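Ferrous iron transport protein B (Escherichia coli, PDB 3I8S) takes up ferrous iron across the inner membrane in a GTP-driven system, and its cytosolic domain, the part in this chain, binds and slowly hydrolyses GTP. Local coordinates at residues A[130-135]-A[258-263]; A[120-125]-A[147-152]. All coordinates share one frame; numbering follows the deposited sequence.

Contact 1. Residues A[130-135]-A[258-263]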
ATOM      1  N   ILE A 130     -11.842 -13.128  16.408  1.00 32.80           N
ATOM      2  CA  ILE A 130     -10.760 -12.149  16.386  1.00 32.92           C
ATOM      3  C   ILE A 130     -11.321 -10.723  16.522  1.00 32.58           C
ATOM      4  O   ILE A 130     -12.246 -10.336  15.789  1.00 31.14           O
ATOM      5  CB  ILE A 130      -9.806 -12.319  15.149  1.00 32.63           C
ATOM      6  CG1 ILE A 130      -9.083 -11.018  14.836  1.00 33.03           C
ATOM      7  CG2 ILE A 130     -10.520 -12.817  13.917  1.00 33.97           C
ATOM      8  CD1 ILE A 130      -8.199 -11.136  13.667  1.00 33.92           C
ATOM      9  N   ARG A 131     -10.774  -9.985  17.496  1.00 32.65           N
ATOM     10  CA  ARG A 131     -11.005  -8.546  17.644  1.00 33.02           C
ATOM     11  C   ARG A 131      -9.711  -7.819  17.273  1.00 31.90           C
ATOM     12  O   ARG A 131      -8.617  -8.259  17.640  1.00 31.24           O
ATOM     13  CB  ARG A 131     -11.402  -8.171  19.081  1.00 33.83           C
ATOM     14  CG  ARG A 131     -11.807  -6.665  19.240  1.00 34.32           C
ATOM     15  CD  ARG A 131     -11.943  -6.192  20.722  1.00 38.02           C
ATOM     16  NE  ARG A 131     -12.624  -4.879  20.850  1.00 40.96           N
ATOM     17  CZ  ARG A 131     -12.085  -3.688  20.537  1.00 43.85           C
ATOM     18  NH1 ARG A 131     -10.835  -3.598  20.079  1.00 44.40           N
ATOM     19  NH2 ARG A 131     -12.803  -2.570  20.687  1.00 44.44           N
ATOM     20  N   ILE A 132      -9.858  -6.748  16.505  1.00 31.02           N
ATOM     21  CA  ILE A 132      -8.749  -5.879  16.105  1.00 30.89           C
ATOM     22  C   ILE A 132      -8.762  -4.598  16.961  1.00 30.46           C
ATOM     23  O   ILE A 132      -9.795  -3.886  17.040  1.00 29.66           O
ATOM     24  CB  ILE A 132      -8.826  -5.471  14.625  1.00 30.57           C
ATOM     25  CG1 ILE A 132      -8.849  -6.709  13.699  1.00 32.34           C
ATOM     26  CG2 ILE A 132      -7.629  -4.603  14.235  1.00 30.32           C
ATOM     27  CD1 ILE A 132      -7.755  -7.673  13.921  1.00 31.73           C
ATOM     28  N   GLU A 133      -7.620  -4.310  17.590  1.00 28.52           N
ATOM     29  CA  GLU A 133      -7.429  -3.059  18.303  1.00 29.34           C
ATOM     30  C   GLU A 133      -7.105  -1.969  17.295  1.00 27.99           C
ATOM     31  O   GLU A 133      -5.964  -1.850  16.812  1.00 26.36           O
ATOM     32  CB  GLU A 133      -6.274  -3.162  19.257  1.00 29.18           C
ATOM     33  CG  GLU A 133      -6.569  -3.863  20.519  1.00 32.96           C
ATOM     34  CD  GLU A 133      -5.571  -3.451  21.575  1.00 33.21           C
ATOM     35  OE1 GLU A 133      -4.388  -3.255  21.182  1.00 38.58           O
ATOM     36  OE2 GLU A 133      -5.957  -3.288  22.759  1.00 41.85           O
ATOM     37  N   ILE A 134      -8.111  -1.183  16.965  1.00 27.38           N
ATOM     38  CA  ILE A 134      -8.001  -0.308  15.797  1.00 27.45           C
ATOM     39  C   ILE A 134      -6.961   0.805  16.011  1.00 26.67           C
ATOM     40  O   ILE A 134      -6.098   1.081  15.138  1.00 25.63           O
ATOM     41  CB  ILE A 134      -9.388   0.259  15.436  1.00 28.03           C
ATOM     42  CG1 ILE A 134     -10.242  -0.842  14.792  1.00 30.02           C
ATOM     43  CG2 ILE A 134      -9.290   1.419  14.478  1.00 28.11           C
ATOM     44  CD1 ILE A 134     -11.675  -0.631  15.076  1.00 30.36           C
ATOM     45  N   ASP A 135      -7.020   1.446  17.166  1.00 26.12           N
ATOM     46  CA  ASP A 135      -6.050   2.520  17.435  1.00 26.71           C
ATOM     47  C   ASP A 135      -4.625   2.045  17.600  1.00 26.28           C
ATOM     48  O   ASP A 135      -3.693   2.735  17.178  1.00 26.74           O
ATOM     49  CB  ASP A 135      -6.476   3.365  18.626  1.00 28.23           C
ATOM     50  CG  ASP A 135      -6.848   4.735  18.203  1.00 31.28           C
ATOM     51  OD1 ASP A 135      -7.276   4.826  17.025  1.00 40.99           O
ATOM     52  OD2 ASP A 135      -6.651   5.692  18.991  1.00 40.09           O
ATOM     53  N   VAL A 258       0.098  -7.605  18.751  1.00 20.35           N
ATOM     54  CA  VAL A 258      -0.528  -6.607  19.601  1.00 21.47           C
ATOM     55  C   VAL A 258      -1.977  -6.348  19.227  1.00 21.34           C
ATOM     56  O   VAL A 258      -2.864  -6.279  20.081  1.00 20.66           O
ATOM     57  CB  VAL A 258       0.251  -5.270  19.510  1.00 21.03           C
ATOM     58  CG1 VAL A 258      -0.466  -4.173  20.275  1.00 22.57           C
ATOM     59  CG2 VAL A 258       1.702  -5.449  20.057  1.00 21.28           C
ATOM     60  N   VAL A 259      -2.195  -6.198  17.928  1.00 23.09           N
ATOM     61  CA  VAL A 259      -3.434  -5.683  17.365  1.00 24.52           C
ATOM     62  C   VAL A 259      -4.576  -6.701  17.239  1.00 25.19           C
ATOM     63  O   VAL A 259      -5.740  -6.328  17.350  1.00 23.63           O
ATOM     64  CB  VAL A 259      -3.074  -5.056  15.991  1.00 24.91           C
ATOM     65  CG1 VAL A 259      -4.215  -4.939  15.057  1.00 27.73           C
ATOM     66  CG2 VAL A 259      -2.314  -3.716  16.273  1.00 25.72           C
ATOM     67  N   SER A 260      -4.231  -7.961  16.982  1.00 27.01           N
ATOM     68  CA  SER A 260      -5.216  -9.017  16.780  1.00 28.67           C
ATOM     69  C   SER A 260      -5.236  -9.914  17.994  1.00 30.54           C
ATOM     70  O   SER A 260      -4.204 -10.464  18.376  1.00 31.86           O
ATOM     71  CB  SER A 260      -4.900  -9.801  15.513  1.00 29.12           C
ATOM     72  OG  SER A 260      -5.871 -10.824  15.315  1.00 30.71           O
ATOM     73  N   ASN A 261      -6.403  -9.994  18.635  1.00 31.60           N
ATOM     74  CA  ASN A 261      -6.584 -10.694  19.895  1.00 32.77           C
ATOM     75  C   ASN A 261      -7.713 -11.692  19.756  1.00 33.43           C
ATOM     76  O   ASN A 261      -8.562 -11.540  18.887  1.00 32.57           O
ATOM     77  CB  ASN A 261      -7.013  -9.714  20.992  1.00 33.47           C
ATOM     78  CG  ASN A 261      -5.919  -8.754  21.426  1.00 34.37           C
ATOM     79  OD1 ASN A 261      -5.796  -8.479  22.618  1.00 40.00           O
ATOM     80  ND2 ASN A 261      -5.180  -8.192  20.480  1.00 37.46           N
ATOM     81  N   THR A 262      -7.730 -12.693  20.640  1.00 34.68           N
ATOM     82  CA  THR A 262      -8.892 -13.554  20.812  1.00 35.61           C
ATOM     83  C   THR A 262     -10.039 -12.715  21.382  1.00 36.63           C
ATOM     84  O   THR A 262      -9.825 -11.884  22.266  1.00 36.92           O
ATOM     85  CB  THR A 262      -8.603 -14.717  21.808  1.00 35.76           C
ATOM     86  OG1 THR A 262      -7.408 -15.416  21.422  1.00 36.06           O
ATOM     87  CG2 THR A 262      -9.760 -15.683  21.836  1.00 35.32           C
ATOM     88  N   LEU A 263     -11.248 -12.927  20.880  1.00 37.76           N
ATOM     89  CA  LEU A 263     -12.437 -12.253  21.418  1.00 38.36           C
ATOM     90  C   LEU A 263     -12.964 -12.850  22.746  1.00 39.07           C
ATOM     91  O   LEU A 263     -13.505 -12.114  23.585  1.00 39.99           O
ATOM     92  CB  LEU A 263     -13.545 -12.248  20.360  1.00 38.47           C
ATOM     93  CG  LEU A 263     -14.723 -11.295  20.548  1.00 38.59           C
ATOM     94  CD1 LEU A 263     -14.258  -9.856  20.407  1.00 39.32           C
ATOM     95  CD2 LEU A 263     -15.804 -11.614  19.507  1.00 38.85           C
TER

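Contact 2. Residues A[120-125]-A[147-152]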
ATOM      1  N   ASN A 120     -12.214  -3.770   6.666  1.00 25.57           N
ATOM      2  CA  ASN A 120     -13.389  -4.488   6.227  1.00 27.82           C
ATOM      3  C   ASN A 120     -13.524  -5.911   6.802  1.00 26.33           C
ATOM      4  O   ASN A 120     -12.625  -6.418   7.451  1.00 24.58           O
ATOM      5  CB  ASN A 120     -13.274  -4.621   4.684  1.00 29.62           C
ATOM      6  CG  ASN A 120     -14.497  -4.228   3.991  1.00 36.19           C
ATOM      7  OD1 ASN A 120     -15.554  -4.037   4.604  1.00 41.91           O
ATOM      8  ND2 ASN A 120     -14.393  -4.083   2.686  1.00 40.37           N
ATOM      9  N   MET A 121     -14.644  -6.579   6.503  1.00 26.42           N
ATOM     10  CA  MET A 121     -14.910  -7.950   6.969  1.00 27.83           C
ATOM     11  C   MET A 121     -14.816  -8.107   8.482  1.00 27.63           C
ATOM     12  O   MET A 121     -14.377  -9.131   8.996  1.00 25.97           O
ATOM     13  CB  MET A 121     -13.965  -8.948   6.276  1.00 28.64           C
ATOM     14  CG  MET A 121     -13.769  -8.712   4.783  1.00 32.69           C
ATOM     15  SD  MET A 121     -15.296  -8.852   3.836  1.00 38.68           S
ATOM     16  CE  MET A 121     -14.750  -8.620   2.150  1.00 33.42           C
ATOM     17  N   LEU A 122     -15.242  -7.063   9.193  1.00 28.21           N
ATOM     18  CA  LEU A 122     -15.283  -7.059  10.643  1.00 29.49           C
ATOM     19  C   LEU A 122     -16.194  -8.158  11.228  1.00 29.18           C
ATOM     20  O   LEU A 122     -15.910  -8.739  12.271  1.00 29.54           O
ATOM     21  CB  LEU A 122     -15.813  -5.697  11.092  1.00 29.96           C
ATOM     22  CG  LEU A 122     -14.966  -4.515  10.624  1.00 30.83           C
ATOM     23  CD1 LEU A 122     -15.706  -3.186  10.940  1.00 33.44           C
ATOM     24  CD2 LEU A 122     -13.633  -4.604  11.309  1.00 28.93           C
ATOM     25  N   ASP A 123     -17.293  -8.415  10.537  1.00 30.16           N
ATOM     26  CA  ASP A 123     -18.231  -9.482  10.890  1.00 30.59           C
ATOM     27  C   ASP A 123     -17.561 -10.865  10.815  1.00 31.06           C
ATOM     28  O   ASP A 123     -17.717 -11.686  11.722  1.00 31.29           O
ATOM     29  CB  ASP A 123     -19.455  -9.432   9.959  1.00 31.37           C
ATOM     30  CG  ASP A 123     -19.095  -9.684   8.455  1.00 33.41           C
ATOM     31  OD1 ASP A 123     -18.125  -9.094   7.929  1.00 34.05           O
ATOM     32  OD2 ASP A 123     -19.794 -10.505   7.803  1.00 40.02           O
ATOM     33  N   ILE A 124     -16.802 -11.102   9.742  1.00 30.86           N
ATOM     34  CA  ILE A 124     -16.112 -12.373   9.537  1.00 30.96           C
ATOM     35  C   ILE A 124     -15.078 -12.562  10.646  1.00 30.92           C
ATOM     36  O   ILE A 124     -14.990 -13.605  11.245  1.00 29.78           O
ATOM     37  CB  ILE A 124     -15.409 -12.411   8.168  1.00 30.96           C
ATOM     38  CG1 ILE A 124     -16.443 -12.436   7.040  1.00 32.00           C
ATOM     39  CG2 ILE A 124     -14.497 -13.633   8.051  1.00 31.21           C
ATOM     40  CD1 ILE A 124     -15.815 -12.269   5.650  1.00 31.85           C
ATOM     41  N   ALA A 125     -14.320 -11.515  10.931  1.00 30.46           N
ATOM     42  CA  ALA A 125     -13.276 -11.579  11.940  1.00 30.69           C
ATOM     43  C   ALA A 125     -13.879 -11.966  13.313  1.00 30.61           C
ATOM     44  O   ALA A 125     -13.359 -12.837  14.015  1.00 29.12           O
ATOM     45  CB  ALA A 125     -12.536 -10.211  12.000  1.00 30.33           C
ATOM     46  N   PRO A 147     -12.811   1.598  10.663  1.00 24.12           N
ATOM     47  CA  PRO A 147     -13.595   0.351  10.573  1.00 24.59           C
ATOM     48  C   PRO A 147     -14.858   0.515   9.719  1.00 25.35           C
ATOM     49  O   PRO A 147     -15.678   1.407   9.992  1.00 24.01           O
ATOM     50  CB  PRO A 147     -13.947   0.076  12.010  1.00 24.60           C
ATOM     51  CG  PRO A 147     -13.908   1.354  12.706  1.00 25.14           C
ATOM     52  CD  PRO A 147     -12.969   2.261  11.962  1.00 23.92           C
ATOM     53  N   LEU A 148     -15.022  -0.340   8.701  1.00 24.67           N
ATOM     54  CA  LEU A 148     -16.144  -0.195   7.789  1.00 26.20           C
ATOM     55  C   LEU A 148     -17.359  -0.921   8.288  1.00 28.12           C
ATOM     56  O   LEU A 148     -17.714  -2.024   7.849  1.00 29.27           O
ATOM     57  CB  LEU A 148     -15.794  -0.593   6.357  1.00 26.46           C
ATOM     58  CG  LEU A 148     -14.939   0.324   5.494  1.00 30.69           C
ATOM     59  CD1 LEU A 148     -14.891  -0.322   4.079  1.00 31.24           C
ATOM     60  CD2 LEU A 148     -15.448   1.762   5.471  1.00 33.33           C
ATOM     61  N   VAL A 149     -17.992  -0.275   9.257  1.00 28.88           N
ATOM     62  CA  VAL A 149     -19.178  -0.733   9.855  1.00 29.48           C
ATOM     63  C   VAL A 149     -20.291  -0.613   8.812  1.00 30.55           C
ATOM     64  O   VAL A 149     -20.541   0.497   8.269  1.00 29.17           O
ATOM     65  CB  VAL A 149     -19.480   0.123  11.105  1.00 29.30           C
ATOM     66  CG1 VAL A 149     -20.868  -0.147  11.601  1.00 28.50           C
ATOM     67  CG2 VAL A 149     -18.409  -0.165  12.177  1.00 27.56           C
ATOM     68  N   SER A 150     -20.924  -1.753   8.503  1.00 30.77           N
ATOM     69  CA  SER A 150     -22.035  -1.754   7.525  1.00 31.88           C
ATOM     70  C   SER A 150     -23.293  -1.063   8.057  1.00 32.29           C
ATOM     71  O   SER A 150     -23.930  -0.303   7.324  1.00 33.36           O
ATOM     72  CB  SER A 150     -22.366  -3.174   7.055  1.00 32.64           C
ATOM     73  OG  SER A 150     -22.675  -3.996   8.163  1.00 33.26           O
ATOM     74  N   THR A 151     -23.636  -1.278   9.325  1.00 32.69           N
ATOM     75  CA  THR A 151     -24.887  -0.747   9.847  1.00 33.30           C
ATOM     76  C   THR A 151     -25.066   0.782   9.620  1.00 33.19           C
ATOM     77  O   THR A 151     -24.214   1.637   9.970  1.00 32.43           O
ATOM     78  CB  THR A 151     -25.203  -1.235  11.325  1.00 33.44           C
ATOM     79  OG1 THR A 151     -26.281  -0.468  11.888  1.00 36.36           O
ATOM     80  CG2 THR A 151     -23.984  -1.163  12.241  1.00 36.19           C
ATOM     81  N   ARG A 152     -26.183   1.086   8.957  1.00 33.18           N
ATOM     82  CA  ARG A 152     -26.648   2.455   8.680  1.00 33.13           C
ATOM     83  C   ARG A 152     -25.633   3.351   7.952  1.00 31.80           C
ATOM     84  O   ARG A 152     -25.638   4.578   8.130  1.00 32.38           O
ATOM     85  CB  ARG A 152     -27.170   3.106   9.976  1.00 33.12           C
ATOM     86  CG  ARG A 152     -28.579   2.674  10.351  1.00 35.80           C
ATOM     87  CD  ARG A 152     -29.075   3.372  11.620  1.00 36.61           C
ATOM     88  NE  ARG A 152     -28.293   2.955  12.780  1.00 39.41           N
ATOM     89  CZ  ARG A 152     -28.529   1.866  13.515  1.00 40.30           C
ATOM     90  NH1 ARG A 152     -29.542   1.041  13.238  1.00 39.57           N
ATOM     91  NH2 ARG A 152     -27.734   1.596  14.549  1.00 41.15           N
TER
HETATM   92  O   HOH W   1     -17.028  -4.687   7.676  1.00 28.39           O

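Contact 1. Residues A[130-135]-A[258-263]
With CG2 of Ile-132 anti to its backbone N and CG1 of Val-259 likewise anti to its own (chi1 158°), the two branched side chains bring their methyls together, Ile-132 CG2 meeting Val-259 CG1 at 3.5 Å. The other branch of Ile-132 turns at CG1 (chi2 -53°), which sets CD1 3.9 Å from Ser-260 CB, on the face of the strand pair that Ile-132 and Ser-260 share. Arg-131 and Leu-263 meet differently: the leucine crosses the arginine at about a right angle and lays its CD1 3.6 Å from Arg-131 CB, near the root of an extended chain whose guanidinium leads away from the partner strand. Behind these contacts is a two-stranded antiparallel sheet, formed by strand 130-132 of the G domain and the short strand 260-262 that follows the last helix of the cytosolic helical domain. Arg-131 and Asn-261 are its hydrogen-bonded pair, joined by Arg-131 N to Asn-261 O and Asn-261 N to Arg-131 O, both 3.0 Å. Glu-133 N, at the N-cap position of helix 134-141, adds a nearly straight bond of 2.8 Å to Val-259 O and approaches that oxygen in its carbonyl plane, which ties the start of one helix to the end of the other. The amide of Asn-261 folds back along its own chain: ND2 donates to Val-258 O over 3.0 Å, from above the carbonyl plane, a bond that spans the change from helix 240-259 to strand. Val-259 also packs on Ala-136 and Leu-137 of helix 134-141, and both Val-259 and Ile-132, the buried pair, reach Leu-98 of helix 98-111, while Arg-131 and Asn-261 lie exposed on the other face.

Contact 2. Residues A[120-125]-A[147-152]
Leu-122 reaches over the backbone at the end of strand 145-147 with a single methyl: its CD1 lies 3.7 Å from Leu-148 N and 3.9 Å from Pro-147 CB, with Val-149 CG2 slightly farther off. Leu-122 CG stands anti to its carbonyl carbon (chi1 -59°), and the extended chi2 carries CD1 across to the loop. Well away from that methyl, Leu-148 CD1 comes up to the carboxamide of Asn-120, 3.8 Å from OD1, the two side chains meeting at a slant. No direct hydrogen bond joins the segments. A water bridges them instead, donating to Leu-148 O at 2.8 Å and weakly to Asn-120 OD1, and accepting a weak bond from Leu-122 N. Asn-120 to Asp-123 form the Asn-Lys-x-Asp-type base-recognition motif of G proteins, here with methionine in the lysine position, and Val-149 to Thr-151 belong to the G5 loop; both sets bind GTP. Asn-120 ND2 also makes a weak hydrogen bond to Ser-14 O of the P-loop, and Leu-148 bonds by its backbone to Leu-119. Between these two segments, apolar touches and one bridging water make a light link, which would be consistent with the fast GDP release mediated by the G5 loop.

How the contacts relate
The centres of the two contacts lie about 14 Å apart, on the same side of the chain's centre, and their segments alternate along the chain: 120-125, 130-135, 147-152, then 258-263. Helix 122-127, which begins in contact 2, is followed after a short turn by strand 130-132 of contact 1. They also touch, through a probable hydrogen bond from Ile-130 N to Ala-125 O (2.8 Å) and packing of Ile-134 CD1 on Pro-147 CG (3.8 Å). Contact 2 lies wholly within the G domain, at its nucleotide site, whereas contact 1 joins that domain to the end of the helical domain. The nucleotide site and the domain junction are thus adjacent and joined by a short piece of chain.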